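Local coordinates for hydroxylase (Rhodococcus sp., PDB 2OR0), which is a putative flavin-dependent hydroxylase of the acyl-CoA dehydrogenase fold, probably using reduced flavin and molecular oxygen to insert one oxygen atom into its substrate, at residues D46-D51 against T158-W163; S131-M136 against W163-A168; K149-F154 against S209-V214; V185-T190 against D215-P220. One frame throughout, in Å; residues are numbered along the deposited sequence. Where two conformers were deposited one is given.

Interaction 1. Residues D46-D51 against T158-W163; sequences DCRLTD and TDHCQW
The imidazole of H160 lies beneath one face of the R48 guanidinium, NE2 near its rim, with the two planes 65° apart; D51 N lies at the guanidinium's edge, in its plane. At the ring's own edge, close to its plane, are L49 O and D51 OD1. H160 NE2 donates to L49 O at 2.7 Å, the carbonyl being met from above its plane, while H160 CE1 comes within 3.4 Å of D51 OD1. Histidine suits this place, its edge offering L49 O an N-H from under the guanidinium rim. R48, extended from CG to NE, turns NH1 onto D51 OD1 (3.2 Å) in a salt bridge. D159 OD2 lies 4.0 Å from R48 NE, well out of the guanidinium plane, so the pairing is long and no N-H points at the oxygen; its stronger partner is K210. A water links R48 NH2 to D159 O. With an alanine in place of R48, H160 is likely to lose the guanidinium over its ring and D51 OD1 its salt-bridge partner in this loop. The arrangement, a salt-bridge network of R48, D51 and D159, joins the loop between helices 33-46 and 51-60, with its Schellman motif at C47, to the 3-10 turn ahead of strand 163-170.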
loop_
_atom_site.group_PDB
_atom_site.type_symbol
_atom_site.label_atom_id
_atom_site.label_comp_id
_atom_site.label_asym_id
_atom_site.label_seq_id
_atom_site.Cartn_x
_atom_site.Cartn_y
_atom_site.Cartn_z
ATOM N N ASP A 46 18.511 2.608 -9.827
ATOM C CA ASP A 46 18.908 3.391 -8.651
ATOM C C ASP A 46 18.437 2.797 -7.334
ATOM O O ASP A 46 18.901 3.226 -6.287
ATOM C CB ASP A 46 18.344 4.813 -8.717
ATOM C CG ASP A 46 18.900 5.635 -9.872
ATOM O OD1 ASP A 46 19.933 5.246 -10.480
ATOM O OD2 ASP A 46 18.271 6.689 -10.175
ATOM N N CYS A 47 17.485 1.858 -7.388
ATOM C CA CYS A 47 16.759 1.366 -6.202
ATOM C C CYS A 47 16.094 2.482 -5.418
ATOM O O CYS A 47 16.119 2.483 -4.184
ATOM C CB CYS A 47 17.672 0.546 -5.267
ATOM S SG CYS A 47 18.338 -0.891 -6.071
ATOM N N ARG A 48 15.485 3.417 -6.139
ATOM C CA ARG A 48 14.959 4.646 -5.561
ATOM C C ARG A 48 14.234 5.349 -6.692
ATOM O O ARG A 48 14.761 5.425 -7.792
ATOM C CB ARG A 48 16.152 5.504 -5.069
ATOM C CG ARG A 48 15.866 6.967 -4.761
ATOM C CD ARG A 48 17.146 7.819 -4.878
ATOM N NE ARG A 48 16.999 9.146 -4.262
ATOM C CZ ARG A 48 16.429 10.206 -4.835
ATOM N NH1 ARG A 48 15.912 10.139 -6.070
ATOM N NH2 ARG A 48 16.366 11.356 -4.152
ATOM N N LEU A 49 13.025 5.842 -6.453
ATOM C CA LEU A 49 12.333 6.609 -7.487
ATOM C C LEU A 49 13.200 7.795 -7.874
ATOM O O LEU A 49 13.674 8.527 -7.002
ATOM C CB LEU A 49 10.963 7.124 -7.011
ATOM C CG LEU A 49 9.808 6.159 -6.742
ATOM C CD1 LEU A 49 8.600 6.876 -6.200
ATOM C CD2 LEU A 49 9.421 5.367 -8.001
ATOM N N THR A 50 13.424 7.972 -9.172
ATOM C CA THR A 50 14.103 9.169 -9.655
ATOM C C THR A 50 13.297 10.401 -9.196
ATOM O O THR A 50 12.115 10.290 -8.855
ATOM C CB THR A 50 14.222 9.191 -11.210
ATOM O OG1 THR A 50 12.926 9.391 -11.777
ATOM C CG2 THR A 50 14.811 7.890 -11.762
ATOM N N ASP A 51 13.935 11.569 -9.177
ATOM C CA ASP A 51 13.240 12.811 -8.828
ATOM C C ASP A 51 12.105 13.084 -9.822
ATOM O O ASP A 51 10.989 13.476 -9.423
ATOM C CB ASP A 51 14.220 13.988 -8.763
ATOM C CG ASP A 51 15.135 13.950 -7.512
ATOM O OD1 ASP A 51 14.880 13.184 -6.531
ATOM O OD2 ASP A 51 16.129 14.720 -7.531
ATOM N N THR A 158 11.009 6.485 0.973
ATOM C CA THR A 158 11.511 7.277 2.103
ATOM C C THR A 158 12.401 8.479 1.734
ATOM O O THR A 158 12.327 9.519 2.402
ATOM C CB THR A 158 12.169 6.370 3.190
ATOM O OG1 THR A 158 12.131 7.032 4.453
ATOM C CG2 THR A 158 13.606 5.967 2.846
ATOM N N ASP A 159 13.204 8.343 0.673
ATOM C CA ASP A 159 14.036 9.448 0.184
ATOM C C ASP A 159 13.220 10.673 -0.221
ATOM O O ASP A 159 13.765 11.778 -0.335
ATOM C CB ASP A 159 14.881 9.008 -1.021
ATOM C CG ASP A 159 15.925 7.958 -0.653
ATOM O OD1 ASP A 159 16.770 8.253 0.214
ATOM O OD2 ASP A 159 15.895 6.840 -1.224
ATOM N N HIS A 160 11.921 10.469 -0.459
ATOM C CA HIS A 160 11.065 11.540 -0.972
ATOM C C HIS A 160 10.092 12.063 0.089
ATOM O O HIS A 160 9.212 12.891 -0.194
ATOM C CB HIS A 160 10.337 11.040 -2.223
ATOM C CG HIS A 160 11.262 10.701 -3.351
ATOM N ND1 HIS A 160 11.913 11.668 -4.092
ATOM C CD2 HIS A 160 11.660 9.505 -3.855
ATOM C CE1 HIS A 160 12.665 11.079 -5.009
ATOM N NE2 HIS A 160 12.526 9.770 -4.888
ATOM N N CYS A 161 10.268 11.573 1.313
ATOM C CA CYS A 161 9.418 11.924 2.435
ATOM C C CYS A 161 10.180 12.798 3.439
ATOM O O CYS A 161 11.401 12.657 3.602
ATOM C CB CYS A 161 8.898 10.665 3.118
ATOM S SG CYS A 161 7.865 9.594 2.040
ATOM N N GLN A 162 9.447 13.690 4.103
ATOM C CA GLN A 162 10.027 14.630 5.066
ATOM C C GLN A 162 9.590 14.341 6.496
ATOM O O GLN A 162 10.044 14.991 7.431
ATOM C CB GLN A 162 9.737 16.083 4.649
ATOM C CG GLN A 162 10.632 16.577 3.476
ATOM C CD GLN A 162 12.146 16.424 3.761
ATOM O OE1 GLN A 162 12.659 16.890 4.799
ATOM N NE2 GLN A 162 12.864 15.778 2.833
ATOM N N TRP A 163 8.709 13.360 6.656
ATOM C CA TRP A 163 8.255 12.891 7.957
ATOM C C TRP A 163 8.099 11.364 7.874
ATOM O O TRP A 163 7.978 10.811 6.778
ATOM C CB TRP A 163 6.903 13.513 8.333
ATOM C CG TRP A 163 6.930 15.019 8.559
ATOM C CD1 TRP A 163 6.983 15.992 7.600
ATOM C CD2 TRP A 163 6.916 15.700 9.818
ATOM N NE1 TRP A 163 6.998 17.239 8.183
ATOM C CE2 TRP A 163 6.965 17.090 9.543
ATOM C CE3 TRP A 163 6.871 15.274 11.154
ATOM C CZ2 TRP A 163 6.967 18.058 10.560
ATOM C CZ3 TRP A 163 6.850 16.232 12.163
ATOM C CH2 TRP A 163 6.901 17.609 11.856
HETATM O O HOH W 1 16.599 12.295 -1.037
#

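Interaction 2. Residues S131-M136 against W163-A168; sequences SPYAPM and WAFLGA
Y133 reaches back to F165 although its CB sets out away from strand 163-168. With CG beside the backbone N (chi1 -68°), the ring swings round until CE1 stands over one face of the phenylalanine, 4.0 Å from F165 CG and offset toward the rim. Farther out, Y133 OH passes 3.8 Å from F165 CD1. The ring planes make 52°, an oblique pairing that is neither a stack nor edge-to-face. A tyrosine suits the place, since its ring packs on apolar carbon while the hydroxyl, buried at the far end, finds a weak hydrogen bond to E108. P132 O takes a weak bond from G167 N at 3.3 Å and a CA-H...O contact from L166 CA, and Y133 O is approached by G167 CA at 3.2 Å. Glycine fits as G167 because a CB would point at the loop and collide with Y133 O. On the face away from F165, L166 CD2 meets P132 CD at 3.7 Å, the proline following a cis peptide bond. The loop thus runs along strand 163-170 between strands 129-130 and 137-142, both parallel to it. Strand 182-188 lies beside strand 163-170 and sends H184 to both rings, F254 of helix 250-277 meets Y133 edge-to-face, and helix 105-109 covers F165 through E108.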
loop_
_atom_site.group_PDB
_atom_site.type_symbol
_atom_site.label_atom_id
_atom_site.label_comp_id
_atom_site.label_asym_id
_atom_site.label_seq_id
_atom_site.Cartn_x
_atom_site.Cartn_y
_atom_site.Cartn_z
ATOM N N SER A 131 6.579 5.308 5.922
ATOM C CA SER A 131 6.245 4.242 6.852
ATOM C C SER A 131 7.555 3.614 7.371
ATOM O O SER A 131 8.652 4.126 7.117
ATOM C CB SER A 131 5.411 3.177 6.092
ATOM O OG SER A 131 6.168 2.589 5.013
ATOM N N PRO A 132 7.471 2.421 7.993
ATOM C CA PRO A 132 6.406 1.455 8.317
ATOM C C PRO A 132 5.715 1.570 9.663
ATOM O O PRO A 132 6.296 2.039 10.647
ATOM C CB PRO A 132 7.153 0.129 8.281
ATOM C CG PRO A 132 8.488 0.496 8.906
ATOM C CD PRO A 132 8.800 1.902 8.400
ATOM N N TYR A 133 4.485 1.065 9.703
ATOM C CA TYR A 133 3.745 0.900 10.947
ATOM C C TYR A 133 4.233 -0.242 11.829
ATOM O O TYR A 133 3.827 -0.308 12.982
ATOM C CB TYR A 133 2.272 0.654 10.648
ATOM C CG TYR A 133 1.571 1.854 10.067
ATOM C CD1 TYR A 133 1.392 3.005 10.816
ATOM C CD2 TYR A 133 1.077 1.828 8.756
ATOM C CE1 TYR A 133 0.731 4.109 10.285
ATOM C CE2 TYR A 133 0.394 2.932 8.216
ATOM C CZ TYR A 133 0.225 4.073 8.996
ATOM O OH TYR A 133 -0.432 5.186 8.473
ATOM N N ALA A 134 5.054 -1.155 11.296
ATOM C CA ALA A 134 5.580 -2.261 12.113
ATOM C C ALA A 134 6.175 -1.694 13.402
ATOM O O ALA A 134 6.927 -0.728 13.357
ATOM C CB ALA A 134 6.630 -3.083 11.350
ATOM N N PRO A 135 5.802 -2.269 14.554
ATOM C CA PRO A 135 6.193 -1.712 15.851
ATOM C C PRO A 135 7.638 -2.090 16.234
ATOM O O PRO A 135 7.864 -2.720 17.285
ATOM C CB PRO A 135 5.190 -2.351 16.801
ATOM C CG PRO A 135 4.917 -3.672 16.198
ATOM C CD PRO A 135 4.954 -3.464 14.703
HETATM N N MSE A 136 8.576 -1.654 15.392
HETATM C CA MSE A 136 9.982 -2.036 15.495
HETATM C C MSE A 136 10.778 -1.188 16.480
HETATM O O MSE A 136 11.958 -1.426 16.720
HETATM C CB MSE A 136 10.648 -2.002 14.109
HETATM C CG MSE A 136 10.354 -3.226 13.240
HETATM SE SE MSE A 136 10.387 -4.856 14.308
HETATM C CE MSE A 136 8.456 -5.225 14.356
ATOM N N TRP A 163 8.709 13.360 6.656
ATOM C CA TRP A 163 8.255 12.891 7.957
ATOM C C TRP A 163 8.099 11.364 7.874
ATOM O O TRP A 163 7.978 10.811 6.778
ATOM C CB TRP A 163 6.903 13.513 8.333
ATOM C CG TRP A 163 6.930 15.019 8.559
ATOM C CD1 TRP A 163 6.983 15.992 7.600
ATOM C CD2 TRP A 163 6.916 15.700 9.818
ATOM N NE1 TRP A 163 6.998 17.239 8.183
ATOM C CE2 TRP A 163 6.965 17.090 9.543
ATOM C CE3 TRP A 163 6.871 15.274 11.154
ATOM C CZ2 TRP A 163 6.967 18.058 10.560
ATOM C CZ3 TRP A 163 6.850 16.232 12.163
ATOM C CH2 TRP A 163 6.901 17.609 11.856
ATOM N N ALA A 164 8.070 10.699 9.025
ATOM C CA ALA A 164 7.801 9.264 9.063
ATOM C C ALA A 164 6.733 8.989 10.072
ATOM O O ALA A 164 6.693 9.638 11.112
ATOM C CB ALA A 164 9.048 8.488 9.424
ATOM N N PHE A 165 5.888 8.018 9.745
ATOM C CA PHE A 165 4.848 7.502 10.602
ATOM C C PHE A 165 5.300 6.105 11.028
ATOM O O PHE A 165 5.322 5.203 10.199
ATOM C CB PHE A 165 3.587 7.359 9.751
ATOM C CG PHE A 165 2.319 7.780 10.433
ATOM C CD1 PHE A 165 1.265 8.340 9.681
ATOM C CD2 PHE A 165 2.148 7.630 11.805
ATOM C CE1 PHE A 165 0.076 8.747 10.298
ATOM C CE2 PHE A 165 0.942 8.046 12.422
ATOM C CZ PHE A 165 -0.074 8.602 11.661
ATOM N N LEU A 166 5.662 5.891 12.288
ATOM C CA LEU A 166 6.283 4.612 12.662
ATOM C C LEU A 166 5.561 3.941 13.796
ATOM O O LEU A 166 4.973 4.625 14.632
ATOM C CB LEU A 166 7.745 4.830 13.076
ATOM C CG LEU A 166 8.639 5.579 12.093
ATOM C CD1 LEU A 166 9.936 6.086 12.797
ATOM C CD2 LEU A 166 8.938 4.684 10.848
ATOM N N GLY A 167 5.625 2.612 13.855
ATOM C CA GLY A 167 5.079 1.887 15.005
ATOM C C GLY A 167 6.119 1.749 16.107
ATOM O O GLY A 167 7.320 1.670 15.840
ATOM N N ALA A 168 5.668 1.719 17.352
ATOM C CA ALA A 168 6.566 1.502 18.470
ATOM C C ALA A 168 5.825 0.852 19.614
ATOM O O ALA A 168 4.625 1.089 19.806
ATOM C CB ALA A 168 7.181 2.815 18.913
#

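Interaction 3. Residues K149-F154 against S209-V214; sequences KGRWSF and SKDLIV
R151 reaches along an antiparallel strand pair, on the face it shares with I213, to grip D211. The side chain is fully drawn out, CG opposite the backbone N (chi1 180°) and the chain straight on to NE, so that its aliphatic part runs along I213, R151 CD 3.8 Å from I213 CG1. NE and NH2 then hold a single oxygen, D211 OD2, at 2.9 and 2.8 Å. Both bonds arrive on its anti side, and the guanidinium and carboxylate planes stand 87° apart. A long arginine suits this position because it spans two residues of the partner strand. On the reverse face, with CG of W152 beside its backbone N (chi1 -69°), the indole leans toward the partner strand, bringing CZ3 to V214 CG2 at 3.6 Å; its NE1 bonds to G167 O. G150 has no CB, which here would crowd the outer ring of W152. Backbone bonds pair G150 with V214 and W152 with L212. F154 CD2 rests 3.6 Å from S209 CB. The chemistry is thus divided between faces: a charged pair reached from the R151 side, where both ionic partners retain some exposure, and apolar packing on the buried W152 side, with a water bridging F154 N to S209 O and D211 OD1 at the F154 end.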
loop_
_atom_site.group_PDB
_atom_site.type_symbol
_atom_site.label_atom_id
_atom_site.label_comp_id
_atom_site.label_asym_id
_atom_site.label_seq_id
_atom_site.Cartn_x
_atom_site.Cartn_y
_atom_site.Cartn_z
ATOM N N LYS A 149 13.602 4.987 20.214
ATOM C CA LYS A 149 14.776 4.327 19.666
ATOM C C LYS A 149 14.357 3.068 18.892
ATOM O O LYS A 149 13.541 2.290 19.363
ATOM C CB LYS A 149 15.733 3.930 20.789
ATOM C CG LYS A 149 17.033 3.380 20.266
ATOM C CD LYS A 149 17.830 2.616 21.304
ATOM C CE LYS A 149 19.215 2.288 20.697
ATOM N NZ LYS A 149 19.564 0.963 21.149
ATOM N N GLY A 150 14.949 2.852 17.730
ATOM C CA GLY A 150 14.755 1.581 17.024
ATOM C C GLY A 150 15.307 1.561 15.605
ATOM O O GLY A 150 15.905 2.538 15.127
ATOM N N ARG A 151 15.115 0.419 14.942
ATOM C CA ARG A 151 15.487 0.236 13.544
ATOM C C ARG A 151 14.279 -0.410 12.839
ATOM O O ARG A 151 13.792 -1.458 13.264
ATOM C CB ARG A 151 16.745 -0.644 13.420
ATOM C CG ARG A 151 17.183 -0.875 11.956
ATOM C CD ARG A 151 18.652 -1.252 11.772
ATOM N NE ARG A 151 18.939 -1.423 10.333
ATOM C CZ ARG A 151 20.153 -1.410 9.772
ATOM N NH1 ARG A 151 21.249 -1.229 10.506
ATOM N NH2 ARG A 151 20.285 -1.599 8.458
ATOM N N TRP A 152 13.802 0.250 11.787
ATOM C CA TRP A 152 12.643 -0.204 11.024
ATOM C C TRP A 152 13.136 -0.530 9.623
ATOM O O TRP A 152 14.091 0.067 9.166
ATOM C CB TRP A 152 11.582 0.908 10.911
ATOM C CG TRP A 152 10.887 1.261 12.210
ATOM C CD1 TRP A 152 9.642 0.870 12.611
ATOM C CD2 TRP A 152 11.402 2.105 13.258
ATOM N NE1 TRP A 152 9.349 1.408 13.846
ATOM C CE2 TRP A 152 10.411 2.169 14.267
ATOM C CE3 TRP A 152 12.592 2.821 13.430
ATOM C CZ2 TRP A 152 10.577 2.925 15.446
ATOM C CZ3 TRP A 152 12.760 3.568 14.611
ATOM C CH2 TRP A 152 11.756 3.598 15.602
ATOM N N SER A 153 12.474 -1.456 8.944
ATOM C CA SER A 153 12.792 -1.748 7.549
ATOM C C SER A 153 11.577 -1.494 6.650
ATOM O O SER A 153 10.472 -1.268 7.154
ATOM C CB SER A 153 13.249 -3.210 7.436
ATOM O OG SER A 153 12.267 -4.038 8.006
ATOM N N PHE A 154 11.783 -1.553 5.326
ATOM C CA PHE A 154 10.699 -1.424 4.344
ATOM C C PHE A 154 10.035 -0.035 4.405
ATOM O O PHE A 154 8.810 0.065 4.326
ATOM C CB PHE A 154 9.642 -2.539 4.530
ATOM C CG PHE A 154 9.057 -3.114 3.227
ATOM C CD1 PHE A 154 8.905 -4.510 3.075
ATOM C CD2 PHE A 154 8.595 -2.283 2.184
ATOM C CE1 PHE A 154 8.322 -5.062 1.892
ATOM C CE2 PHE A 154 8.038 -2.826 1.003
ATOM C CZ PHE A 154 7.899 -4.208 0.856
ATOM N N SER A 209 12.798 1.163 -0.488
ATOM C CA SER A 209 12.241 0.914 0.826
ATOM C C SER A 209 13.326 0.595 1.873
ATOM O O SER A 209 13.356 -0.487 2.472
ATOM C CB SER A 209 11.177 -0.180 0.758
ATOM O OG SER A 209 10.169 0.143 -0.192
ATOM N N LYS A 210 14.175 1.583 2.109
ATOM C CA LYS A 210 15.345 1.481 3.000
ATOM C C LYS A 210 14.980 1.382 4.482
ATOM O O LYS A 210 13.832 1.651 4.863
ATOM C CB LYS A 210 16.281 2.673 2.745
ATOM C CG LYS A 210 16.982 2.618 1.377
ATOM C CD LYS A 210 17.537 3.991 1.011
ATOM C CE LYS A 210 17.972 4.083 -0.431
ATOM N NZ LYS A 210 18.370 5.495 -0.719
ATOM N N ASP A 211 15.946 0.930 5.290
ATOM C CA ASP A 211 15.842 0.949 6.740
ATOM C C ASP A 211 15.945 2.382 7.268
ATOM O O ASP A 211 16.638 3.227 6.684
ATOM C CB ASP A 211 16.982 0.130 7.377
ATOM C CG ASP A 211 16.807 -1.393 7.207
ATOM O OD1 ASP A 211 15.965 -1.872 6.382
ATOM O OD2 ASP A 211 17.543 -2.121 7.905
ATOM N N LEU A 212 15.278 2.630 8.388
ATOM C CA LEU A 212 15.422 3.870 9.147
ATOM C C LEU A 212 15.904 3.534 10.555
ATOM O O LEU A 212 15.447 2.562 11.147
ATOM C CB LEU A 212 14.064 4.588 9.281
ATOM C CG LEU A 212 13.198 5.030 8.089
ATOM C CD1 LEU A 212 12.065 5.934 8.566
ATOM C CD2 LEU A 212 13.989 5.722 6.983
ATOM N N ILE A 213 16.792 4.371 11.095
ATOM C CA ILE A 213 17.278 4.236 12.478
ATOM C C ILE A 213 16.985 5.501 13.293
ATOM O O ILE A 213 17.198 6.616 12.814
ATOM C CB ILE A 213 18.809 3.955 12.539
ATOM C CG1 ILE A 213 19.087 2.496 12.177
ATOM C CG2 ILE A 213 19.355 4.156 13.982
ATOM C CD1 ILE A 213 20.590 2.157 12.128
ATOM N N VAL A 214 16.515 5.305 14.519
ATOM C CA VAL A 214 16.376 6.386 15.499
ATOM C C VAL A 214 17.204 6.025 16.747
ATOM O O VAL A 214 17.035 4.934 17.311
ATOM C CB VAL A 214 14.865 6.646 15.848
ATOM C CG1 VAL A 214 14.715 7.800 16.845
ATOM C CG2 VAL A 214 14.057 6.978 14.581
HETATM O O HOH W 2 14.265 -2.140 4.289
#

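Interaction 4. Residues V185-T190 against D215-P220; sequences VILPRT and DGAFVP
V219 is the bump of this contact, its two methyls set side by side against the strand opposite. V219 CG2 presses against the branched end of L187, 3.7 Å from CD1 and 3.9 Å from CG, while V219 CG1 sits against I186 O (3.8 Å) and the V185 side chain, 4.2 Å from its CB. The fork is set by chi1 near 180°, which turns CG1 to V185 and CG2 to L187. The side chains of L187 and V219 cross at about a right angle. L187 spreads its own fork in turn: CD1 takes V219, and CD2 rests 4.0 Å from A217 CB, where the single methyl of alanine is enough to reach the leucine. A beta-branched valine is broad enough near its backbone to touch both neighbours without a long side chain. A glycine in place of V219 would probably leave a gap where the two methyls lay and L187 CD1 and V185 CB without their partner. Strands 185-188 and 217-220 do not pair; their axes come no closer than 7.6 Å and make 124°, and L148 of strand 145-155 packs against V185 and L187. Since no hydrogen bond joins the segments, the contact rests on buried apolar surfaces and complementary shape.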
loop_
_atom_site.group_PDB
_atom_site.type_symbol
_atom_site.label_atom_id
_atom_site.label_comp_id
_atom_site.label_asym_id
_atom_site.label_seq_id
_atom_site.Cartn_x
_atom_site.Cartn_y
_atom_site.Cartn_z
ATOM N N VAL A 185 3.752 6.913 15.782
ATOM C CA VAL A 185 4.451 8.157 16.150
ATOM C C VAL A 185 4.898 8.894 14.891
ATOM O O VAL A 185 5.246 8.262 13.883
ATOM C CB VAL A 185 5.685 7.873 17.094
ATOM C CG1 VAL A 185 5.236 7.221 18.392
ATOM C CG2 VAL A 185 6.750 6.996 16.399
ATOM N N ILE A 186 4.869 10.222 14.928
ATOM C CA ILE A 186 5.291 11.022 13.775
ATOM C C ILE A 186 6.611 11.741 14.087
ATOM O O ILE A 186 6.738 12.373 15.147
ATOM C CB ILE A 186 4.191 12.042 13.350
ATOM C CG1 ILE A 186 2.939 11.314 12.852
ATOM C CG2 ILE A 186 4.683 12.984 12.265
ATOM C CD1 ILE A 186 1.748 11.495 13.782
ATOM N N LEU A 187 7.591 11.625 13.179
ATOM C CA LEU A 187 8.924 12.239 13.346
ATOM C C LEU A 187 9.304 12.984 12.097
ATOM O O LEU A 187 9.055 12.495 11.002
ATOM C CB LEU A 187 10.015 11.187 13.600
ATOM C CG LEU A 187 10.142 10.530 14.969
ATOM C CD1 LEU A 187 9.027 9.548 15.200
ATOM C CD2 LEU A 187 11.481 9.825 15.072
ATOM N N PRO A 188 9.904 14.181 12.246
ATOM C CA PRO A 188 10.466 14.866 11.093
ATOM C C PRO A 188 11.761 14.165 10.667
ATOM O O PRO A 188 12.379 13.494 11.499
ATOM C CB PRO A 188 10.768 16.264 11.634
ATOM C CG PRO A 188 10.936 16.079 13.113
ATOM C CD PRO A 188 10.047 14.956 13.495
ATOM N N ARG A 189 12.153 14.325 9.396
ATOM C CA ARG A 189 13.310 13.614 8.824
ATOM C C ARG A 189 14.601 13.981 9.544
ATOM O O ARG A 189 15.556 13.203 9.599
ATOM C CB ARG A 189 13.451 13.908 7.326
ATOM C CG ARG A 189 14.616 13.194 6.679
ATOM C CD ARG A 189 14.261 12.669 5.320
ATOM N NE ARG A 189 15.443 12.623 4.468
ATOM C CZ ARG A 189 15.413 12.471 3.148
ATOM N NH1 ARG A 189 14.252 12.333 2.508
ATOM N NH2 ARG A 189 16.549 12.449 2.463
ATOM N N THR A 190 14.605 15.190 10.088
ATOM C CA THR A 190 15.685 15.671 10.925
ATOM C C THR A 190 15.959 14.769 12.150
ATOM O O THR A 190 17.091 14.734 12.676
ATOM C CB THR A 190 15.382 17.135 11.346
ATOM O OG1 THR A 190 16.624 17.811 11.546
ATOM C CG2 THR A 190 14.529 17.193 12.596
ATOM N N ASP A 215 18.098 6.932 17.162
ATOM C CA ASP A 215 18.971 6.705 18.335
ATOM C C ASP A 215 18.348 7.142 19.669
ATOM O O ASP A 215 18.625 6.533 20.719
ATOM C CB ASP A 215 20.342 7.391 18.159
ATOM C CG ASP A 215 21.292 6.592 17.278
ATOM O OD1 ASP A 215 21.015 5.401 17.041
ATOM O OD2 ASP A 215 22.309 7.163 16.800
ATOM N N GLY A 216 17.506 8.178 19.630
ATOM C CA GLY A 216 16.795 8.677 20.815
ATOM C C GLY A 216 16.205 10.046 20.506
ATOM O O GLY A 216 16.777 11.091 20.868
ATOM N N ALA A 217 15.073 10.027 19.796
ATOM C CA ALA A 217 14.368 11.223 19.380
ATOM C C ALA A 217 13.185 11.449 20.296
ATOM O O ALA A 217 12.396 10.534 20.552
ATOM C CB ALA A 217 13.900 11.089 17.953
ATOM N N PHE A 218 13.056 12.677 20.785
ATOM C CA PHE A 218 11.898 13.039 21.585
ATOM C C PHE A 218 10.689 13.230 20.666
ATOM O O PHE A 218 10.777 13.949 19.668
ATOM C CB PHE A 218 12.144 14.333 22.381
ATOM C CG PHE A 218 10.900 14.874 23.042
ATOM C CD1 PHE A 218 10.340 14.212 24.131
ATOM C CD2 PHE A 218 10.283 16.033 22.561
ATOM C CE1 PHE A 218 9.181 14.704 24.753
ATOM C CE2 PHE A 218 9.129 16.527 23.175
ATOM C CZ PHE A 218 8.578 15.864 24.254
ATOM N N VAL A 219 9.583 12.580 21.025
ATOM C CA VAL A 219 8.325 12.706 20.288
ATOM C C VAL A 219 7.228 13.214 21.247
ATOM O O VAL A 219 6.841 12.510 22.186
ATOM C CB VAL A 219 7.894 11.354 19.621
ATOM C CG1 VAL A 219 6.581 11.539 18.832
ATOM C CG2 VAL A 219 8.999 10.803 18.690
ATOM N N PRO A 220 6.755 14.454 21.031
ATOM C CA PRO A 220 5.654 15.023 21.838
ATOM C C PRO A 220 4.370 14.189 21.782
ATOM O O PRO A 220 4.132 13.499 20.774
ATOM C CB PRO A 220 5.420 16.409 21.210
ATOM C CG PRO A 220 6.199 16.429 19.915
ATOM C CD PRO A 220 7.268 15.388 20.007
#

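Interactions 2 and 4 are buried, whereas interactions 1 and 3 are partly exposed and carry the salt bridges. Interactions 2, 3 and 4 belong to one mixed sheet: interaction 3 is true strand pairing, interaction 2 lays a loop along a strand, and interaction 4 joins strands chiefly by side-chain packing, with no hydrogen bond. Strand 163-170 pairs with strand 182-188, through L166 with V185 and A164 with L187, tying interaction 2 to interaction 4. The indole of W152 ties interaction 3 to interaction 2, and V214 meets L187 between interactions 3 and 4. Interaction 1 joins this sheet to the helical N-terminal part, its D159 salt-bridged to K210 of 209-214.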